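NTF2 domain-containing protein (Chaetomium thermophilum, PDB 4X2H) is of unknown function but adopts an NTF2-like fold and pairs with another protein chain, so it probably acts through protein association. Local coordinates at residues B[9-14]-B[151-156]; B[30-35]-B[55-60]; B[160-165]-B[171-176]. All coordinates share one frame; numbering follows the deposited sequence.

Contact 1: residues B[9-14]-B[151-156]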
# COMPACT_ATOMS: atom_id res chain seq x y z
N LYS B 9 8.39 -4.68 8.80
CA LYS B 9 8.27 -4.40 10.23
C LYS B 9 9.36 -3.44 10.68
O LYS B 9 9.10 -2.48 11.41
CB LYS B 9 8.34 -5.70 11.02
CG LYS B 9 8.23 -5.52 12.53
CD LYS B 9 8.31 -6.86 13.25
CE LYS B 9 8.35 -6.69 14.76
NZ LYS B 9 8.33 -8.00 15.46
N SER B 10 10.58 -3.69 10.23
CA SER B 10 11.71 -2.86 10.59
C SER B 10 11.54 -1.44 10.04
O SER B 10 11.83 -0.46 10.73
CB SER B 10 13.01 -3.49 10.06
OG SER B 10 14.11 -2.64 10.31
N PHE B 11 11.06 -1.32 8.80
CA PHE B 11 10.87 -0.02 8.20
C PHE B 11 9.77 0.76 8.91
O PHE B 11 9.94 1.94 9.23
CB PHE B 11 10.52 -0.13 6.71
CG PHE B 11 10.03 1.17 6.13
CD1 PHE B 11 10.92 2.13 5.71
CD2 PHE B 11 8.67 1.44 6.06
CE1 PHE B 11 10.48 3.33 5.19
CE2 PHE B 11 8.22 2.64 5.54
CZ PHE B 11 9.11 3.58 5.11
N VAL B 12 8.64 0.10 9.16
CA VAL B 12 7.50 0.76 9.78
C VAL B 12 7.88 1.25 11.18
O VAL B 12 7.55 2.37 11.57
CB VAL B 12 6.28 -0.18 9.87
CG1 VAL B 12 5.18 0.41 10.76
CG2 VAL B 12 5.73 -0.45 8.48
N GLU B 13 8.58 0.41 11.93
CA GLU B 13 8.98 0.76 13.28
C GLU B 13 9.91 1.97 13.23
O GLU B 13 9.77 2.89 14.03
CB GLU B 13 9.67 -0.42 13.97
CG GLU B 13 9.88 -0.23 15.47
CD GLU B 13 10.45 -1.47 16.14
OE1 GLU B 13 10.22 -2.59 15.62
OE2 GLU B 13 11.12 -1.33 17.18
N TRP B 14 10.82 1.99 12.27
CA TRP B 14 11.77 3.09 12.15
C TRP B 14 11.09 4.39 11.73
O TRP B 14 11.25 5.42 12.37
CB TRP B 14 12.87 2.76 11.13
CG TRP B 14 13.73 3.95 10.84
CD1 TRP B 14 14.75 4.42 11.61
CD2 TRP B 14 13.64 4.83 9.72
NE1 TRP B 14 15.30 5.55 11.04
CE2 TRP B 14 14.64 5.82 9.88
CE3 TRP B 14 12.81 4.89 8.59
CZ2 TRP B 14 14.83 6.84 8.96
CZ3 TRP B 14 13.00 5.91 7.68
CH2 TRP B 14 14.00 6.88 7.87
N ASP B 151 -0.94 5.14 4.63
CA ASP B 151 0.32 5.35 3.92
C ASP B 151 0.56 4.17 2.98
O ASP B 151 0.32 3.03 3.36
CB ASP B 151 1.49 5.45 4.90
CG ASP B 151 1.95 6.87 5.16
OD1 ASP B 151 1.81 7.74 4.28
OD2 ASP B 151 2.48 7.12 6.27
N VAL B 152 1.02 4.44 1.77
CA VAL B 152 1.54 3.38 0.92
C VAL B 152 2.94 3.75 0.45
O VAL B 152 3.23 4.91 0.17
CB VAL B 152 0.62 3.07 -0.29
CG1 VAL B 152 -0.72 2.48 0.19
CG2 VAL B 152 0.42 4.29 -1.17
N PHE B 153 3.81 2.74 0.41
CA PHE B 153 5.20 2.92 0.01
C PHE B 153 5.58 1.88 -1.01
O PHE B 153 5.13 0.73 -0.94
CB PHE B 153 6.16 2.77 1.19
CG PHE B 153 5.89 3.70 2.34
CD1 PHE B 153 5.06 3.31 3.37
CD2 PHE B 153 6.52 4.93 2.41
CE1 PHE B 153 4.84 4.14 4.44
CE2 PHE B 153 6.30 5.77 3.48
CZ PHE B 153 5.46 5.37 4.50
N ILE B 154 6.44 2.27 -1.95
CA ILE B 154 7.20 1.29 -2.71
C ILE B 154 8.63 1.32 -2.18
O ILE B 154 9.30 2.36 -2.21
CB ILE B 154 7.16 1.56 -4.22
CG1 ILE B 154 5.73 1.37 -4.72
CG2 ILE B 154 8.09 0.59 -4.94
CD1 ILE B 154 5.51 1.81 -6.15
N LEU B 155 9.08 0.18 -1.68
CA LEU B 155 10.42 0.06 -1.13
C LEU B 155 11.34 -0.70 -2.07
O LEU B 155 10.92 -1.67 -2.68
CB LEU B 155 10.38 -0.64 0.22
CG LEU B 155 9.54 0.02 1.31
CD1 LEU B 155 9.48 -0.90 2.50
CD2 LEU B 155 10.12 1.38 1.70
N VAL B 156 12.59 -0.24 -2.18
CA VAL B 156 13.59 -0.91 -3.00
C VAL B 156 14.85 -1.18 -2.17
O VAL B 156 15.07 -0.55 -1.14
CB VAL B 156 13.95 -0.08 -4.26
CG1 VAL B 156 12.76 0.02 -5.20
CG2 VAL B 156 14.45 1.31 -3.87

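Contact 2: residues B[30-35]-B[55-60]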
# COMPACT_ATOMS: atom_id res chain seq x y z
N VAL B 30 15.12 7.21 -1.52
CA VAL B 30 16.17 6.90 -2.49
C VAL B 30 17.01 8.13 -2.85
O VAL B 30 18.16 7.99 -3.26
CB VAL B 30 15.61 6.30 -3.79
CG1 VAL B 30 15.01 4.91 -3.54
CG2 VAL B 30 14.60 7.25 -4.45
N ASN B 31 16.44 9.32 -2.70
CA ASN B 31 17.09 10.55 -3.18
C ASN B 31 18.51 10.73 -2.67
O ASN B 31 19.40 11.12 -3.43
CB ASN B 31 16.27 11.78 -2.79
CG ASN B 31 14.88 11.76 -3.37
OD1 ASN B 31 14.19 10.74 -3.33
ND2 ASN B 31 14.46 12.89 -3.94
N ASN B 32 18.73 10.45 -1.39
CA ASN B 32 20.02 10.69 -0.77
C ASN B 32 20.84 9.41 -0.63
O ASN B 32 21.62 9.25 0.32
CB ASN B 32 19.83 11.35 0.60
CG ASN B 32 19.10 12.68 0.51
OD1 ASN B 32 19.24 13.40 -0.47
ND2 ASN B 32 18.32 13.00 1.54
N ASN B 33 20.67 8.51 -1.59
CA ASN B 33 21.43 7.26 -1.62
C ASN B 33 22.52 7.34 -2.68
O ASN B 33 22.28 7.77 -3.81
CB ASN B 33 20.50 6.07 -1.90
CG ASN B 33 21.25 4.76 -1.95
OD1 ASN B 33 21.55 4.24 -3.02
ND2 ASN B 33 21.55 4.21 -0.78
N ALA B 34 23.73 6.93 -2.30
CA ALA B 34 24.90 7.04 -3.16
C ALA B 34 24.76 6.25 -4.46
O ALA B 34 25.00 6.77 -5.55
CB ALA B 34 26.14 6.58 -2.40
N THR B 35 24.37 4.99 -4.34
CA THR B 35 24.30 4.11 -5.49
C THR B 35 23.15 4.49 -6.43
O THR B 35 23.33 4.53 -7.65
CB THR B 35 24.14 2.64 -5.05
OG1 THR B 35 25.40 2.17 -4.55
CG2 THR B 35 23.71 1.74 -6.20
N THR B 55 10.63 16.85 -2.84
CA THR B 55 11.72 16.18 -2.14
C THR B 55 11.33 15.69 -0.75
O THR B 55 10.41 16.23 -0.13
CB THR B 55 12.94 17.12 -1.98
OG1 THR B 55 12.56 18.25 -1.18
CG2 THR B 55 13.44 17.59 -3.34
N PRO B 56 12.04 14.66 -0.24
CA PRO B 56 11.86 14.17 1.13
C PRO B 56 12.12 15.26 2.16
O PRO B 56 11.51 15.26 3.23
CB PRO B 56 12.91 13.05 1.24
CG PRO B 56 13.20 12.64 -0.13
CD PRO B 56 13.02 13.85 -0.99
N GLU B 57 13.04 16.16 1.84
CA GLU B 57 13.37 17.27 2.73
C GLU B 57 12.16 18.18 2.95
O GLU B 57 11.92 18.65 4.07
CB GLU B 57 14.54 18.09 2.17
CG GLU B 57 15.91 17.45 2.37
CD GLU B 57 16.17 16.28 1.43
OE1 GLU B 57 17.15 15.54 1.67
OE2 GLU B 57 15.41 16.10 0.45
N GLU B 58 11.40 18.43 1.89
CA GLU B 58 10.22 19.27 2.00
C GLU B 58 9.15 18.57 2.84
O GLU B 58 8.47 19.20 3.65
CB GLU B 58 9.66 19.62 0.62
CG GLU B 58 8.44 20.53 0.68
CD GLU B 58 7.96 20.98 -0.69
OE1 GLU B 58 6.85 21.55 -0.76
OE2 GLU B 58 8.68 20.76 -1.69
N TRP B 59 9.02 17.26 2.64
CA TRP B 59 8.09 16.46 3.44
C TRP B 59 8.45 16.54 4.92
O TRP B 59 7.56 16.68 5.76
CB TRP B 59 8.11 15.01 2.94
CG TRP B 59 7.42 13.98 3.80
CD1 TRP B 59 7.91 12.76 4.15
CD2 TRP B 59 6.11 14.08 4.40
NE1 TRP B 59 7.00 12.08 4.92
CE2 TRP B 59 5.88 12.87 5.09
CE3 TRP B 59 5.12 15.06 4.41
CZ2 TRP B 59 4.71 12.63 5.79
CZ3 TRP B 59 3.95 14.82 5.12
CH2 TRP B 59 3.76 13.61 5.79
N ASP B 60 9.74 16.49 5.25
CA ASP B 60 10.17 16.67 6.64
C ASP B 60 9.74 18.04 7.17
O ASP B 60 9.34 18.18 8.33
CB ASP B 60 11.69 16.51 6.76
CG ASP B 60 12.11 15.06 7.02
OD1 ASP B 60 11.38 14.34 7.73
OD2 ASP B 60 13.18 14.65 6.52
O HOH W 1 16.60 15.01 -1.61

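Contact 3: residues B[160-165]-B[171-176]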
# COMPACT_ATOMS: atom_id res chain seq x y z
N ASP B 160 23.83 -0.12 -0.77
CA ASP B 160 24.98 0.37 -0.01
C ASP B 160 25.01 -0.18 1.41
O ASP B 160 26.03 -0.07 2.10
CB ASP B 160 24.99 1.90 0.02
CG ASP B 160 25.14 2.51 -1.36
OD1 ASP B 160 25.95 1.99 -2.15
OD2 ASP B 160 24.43 3.50 -1.65
N VAL B 161 23.90 -0.78 1.84
CA VAL B 161 23.77 -1.28 3.21
C VAL B 161 23.56 -2.80 3.24
O VAL B 161 24.14 -3.48 4.08
CB VAL B 161 22.59 -0.58 3.95
CG1 VAL B 161 22.27 -1.27 5.27
CG2 VAL B 161 22.93 0.88 4.19
N LEU B 162 22.74 -3.31 2.33
CA LEU B 162 22.46 -4.75 2.28
C LEU B 162 23.74 -5.57 2.14
O LEU B 162 24.46 -5.46 1.15
CB LEU B 162 21.52 -5.08 1.12
CG LEU B 162 20.04 -4.75 1.36
CD1 LEU B 162 19.26 -4.90 0.07
CD2 LEU B 162 19.45 -5.64 2.44
N GLU B 163 24.00 -6.39 3.15
CA GLU B 163 25.19 -7.25 3.19
C GLU B 163 26.48 -6.45 3.05
O GLU B 163 27.50 -6.96 2.57
CB GLU B 163 25.09 -8.33 2.11
CG GLU B 163 24.24 -9.51 2.54
CD GLU B 163 23.48 -10.14 1.39
OE1 GLU B 163 22.45 -10.80 1.66
OE2 GLU B 163 23.92 -10.00 0.23
N LYS B 164 26.44 -5.20 3.50
CA LYS B 164 27.64 -4.39 3.61
C LYS B 164 28.31 -4.71 4.95
O LYS B 164 27.78 -4.37 6.00
CB LYS B 164 27.29 -2.90 3.53
CG LYS B 164 28.49 -1.95 3.61
CD LYS B 164 29.49 -2.15 2.47
CE LYS B 164 28.88 -1.87 1.10
NZ LYS B 164 28.47 -0.45 0.93
N PRO B 165 29.47 -5.40 4.91
CA PRO B 165 30.07 -5.79 6.19
C PRO B 165 30.45 -4.58 7.05
O PRO B 165 31.10 -3.66 6.57
CB PRO B 165 31.31 -6.58 5.77
CG PRO B 165 31.64 -6.08 4.42
CD PRO B 165 30.32 -5.77 3.77
N ARG B 171 19.39 2.03 6.57
CA ARG B 171 18.13 1.51 6.05
C ARG B 171 18.38 0.43 5.01
O ARG B 171 19.04 0.68 4.01
CB ARG B 171 17.33 2.67 5.45
CG ARG B 171 16.70 3.60 6.49
CD ARG B 171 15.76 2.82 7.40
NE ARG B 171 15.07 1.79 6.63
CZ ARG B 171 14.55 0.68 7.15
NH1 ARG B 171 13.96 -0.19 6.34
NH2 ARG B 171 14.63 0.44 8.45
N LYS B 172 17.87 -0.78 5.25
CA LYS B 172 18.08 -1.90 4.33
C LYS B 172 17.27 -1.74 3.04
O LYS B 172 17.70 -2.21 1.98
CB LYS B 172 17.71 -3.22 5.00
CG LYS B 172 18.76 -3.76 5.96
CD LYS B 172 18.29 -5.08 6.56
CE LYS B 172 19.45 -5.98 6.94
NZ LYS B 172 20.19 -5.48 8.12
N TYR B 173 16.11 -1.10 3.16
CA TYR B 173 15.25 -0.81 2.02
C TYR B 173 14.81 0.65 2.06
O TYR B 173 14.50 1.19 3.13
CB TYR B 173 14.05 -1.76 2.00
CG TYR B 173 14.49 -3.19 1.82
CD1 TYR B 173 14.86 -3.96 2.92
CD2 TYR B 173 14.59 -3.76 0.56
CE1 TYR B 173 15.30 -5.26 2.76
CE2 TYR B 173 15.03 -5.06 0.39
CZ TYR B 173 15.38 -5.80 1.49
OH TYR B 173 15.82 -7.10 1.33
N LEU B 174 14.78 1.28 0.89
CA LEU B 174 14.53 2.71 0.78
C LEU B 174 13.22 3.01 0.07
O LEU B 174 12.72 2.19 -0.70
CB LEU B 174 15.68 3.38 0.02
CG LEU B 174 17.05 3.22 0.67
CD1 LEU B 174 18.15 3.62 -0.30
CD2 LEU B 174 17.14 4.03 1.95
N ILE B 175 12.67 4.19 0.32
CA ILE B 175 11.40 4.59 -0.28
C ILE B 175 11.61 5.17 -1.67
O ILE B 175 12.26 6.21 -1.83
CB ILE B 175 10.67 5.63 0.57
CG1 ILE B 175 10.49 5.13 2.00
CG2 ILE B 175 9.32 5.97 -0.05
CD1 ILE B 175 10.19 6.24 2.97
N ALA B 176 11.02 4.51 -2.66
CA ALA B 176 11.04 4.98 -4.04
C ALA B 176 9.77 5.76 -4.38
O ALA B 176 9.79 6.69 -5.18
CB ALA B 176 11.20 3.82 -4.99

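Contact 1: residues B[9-14]-B[151-156]
The ring of Phe11 turns its edge to the face of Phe153 and one of its own faces to Leu155. In the T-shaped (edge-to-face) pair the centroids are 5.0 Å apart and the planes stand at 73°. The leading edge is the CE2-CZ side of Phe11: CE2 sits 3.8 Å above the Phe153 ring plane, over the middle of the ring, and lies 3.9 Å from Phe153 CE1, while CZ leans toward the CD2-CE2 side of the same ring. The edge hydrogens of Phe11 thus point into the pi cloud of its partner. Over a face of Phe11 comes Leu155 CD2, in a CH-pi contact 4.1 Å from the ring centroid. This methyl is displaced toward the CE1 side of the rim, with CE1 4.0 Å away. The first torsion of Phe11 (chi1 168°) sets CG opposite the backbone N and carries the ring off the helix toward the strand. There it meets two residues of the same strand face, Phe153 and Leu155, through carbon atoms alone, and all three are buried. Tyr15 adds to the aromatic cluster, edge-to-face with Phe153, and His178 stacks on Phe153. Helix 3-20 therefore packs on one face of the sheet through Phe11, which also touches Leu125 of strand 122-135 and Ile175 of strand 173-182, the two neighbours of strand 145-157. Val152 and Ile154, alternating with the inward residues, pack against the other protein chain of the assembly.

Contact 2: residues B[30-35]-B[55-60]
Asn31 lies against the ring of Pro56, its CB 4.2 Å from Pro56 CG. Further out, Asn31 CG packs 3.7 Å from Pro56 CD. At the tip, ND2 comes closest, 3.4 Å from Pro56 CD, whereas OD1 lies under the Pro56 CG side and accepts a hydrogen bond from Ala44 N. The proline ring thus lies over one face of the amide, CD and CG stacked above its plane. Beside it, Asn32 and Glu57 approach from opposite directions. Asn32 ND2 donates to Glu57 OE1 over 2.8 Å at 170°; the acceptor is nearly in the amide plane, and the N-H arrives on the syn side of the carboxylate, slightly out of its plane. The planes stand 62° apart, and a water donates to Glu57 OE2 at 2.6 Å and to Asn32 OD1 at 3.3 Å. A bend at chi2 (75°) swings the carboxylate back toward the asparagine. The turn at 30-33, leading into helix 34-39, sits against the first turn of helix 56-66, N-capped by Thr55; Pro56 also touches Ile46 of strand 45-48. A neutral amide and a water share the carboxylate where Asn32 and Glu57 are exposed to solvent, and the helix N-terminus would probably stabilise its charge.

Contact 3: residues B[160-165]-B[171-176]
Apolar packing between Leu162 and the residues Lys172 and Tyr173 makes up much of this contact. Leu162 CD2 lies 3.9 Å from Lys172 CB, running obliquely across the base of that long side chain, and the same methyl approaches the phenol end of Tyr173, 4.2 Å from CZ. Tyr173 OH, close by, is hydrogen-bonded to the carbonyl of Val119. A second kind of contact sets branched side chains against backbone carbonyls: Leu162 CG is 3.5 Å from Lys172 O, and Val161 CB is 3.8 Å from Arg171 O, with both Val161 methyls around that oxygen. Leu162 CG is anti to its carbonyl carbon (chi1 -77°), which brings the branched end nearer to Lys172 and Tyr173 than its CB alone would suggest. An alanine here is likely to leave a gap beside Tyr173 and the Lys172 carbonyl, setting the tyrosine ring and the turn less firmly against each other. Hydrogen bonds shape the 160-165 side from within: Lys164 N to Val161 O (2.9 Å) closes a type II turn in which Glu163 takes a left-handed conformation (phi 56°), and Lys164 NZ curls back to Asp160 O at 2.7 Å. Asn158 ND2 grips Arg171 O, helping to hold the two arms of the connection together. The segment 160-165 lies in the loop leaving strand 145-157, while 171-176 leads into strand 173-182, its antiparallel neighbour. Arg171 rests on Ser10, Phe11 and Trp14 of helix 3-20, and Leu162 also touches Pro157 at the end of strand 145-157.

The three contacts sit 13 to 15 Å apart, centre to centre, and touch pairwise. Along the chain contact 2 is nested within the loop closed by contact 1, and contact 3 follows. Contacts 1 and 3 share the sheet: strands 145-157 and 173-182 are neighbours, probably bonded through Val156 O to Leu174 N and Ile154 O to Ala176 N. Contact 2 joins them from the side of helices 34-39 and 56-66, with Val30 packing on Val156, Val30 N probably bonded to Ile175 O, and Thr35 meeting Asp160. Together they tie the flanking helices and a loop to the curved sheet of the NTF2-like fold.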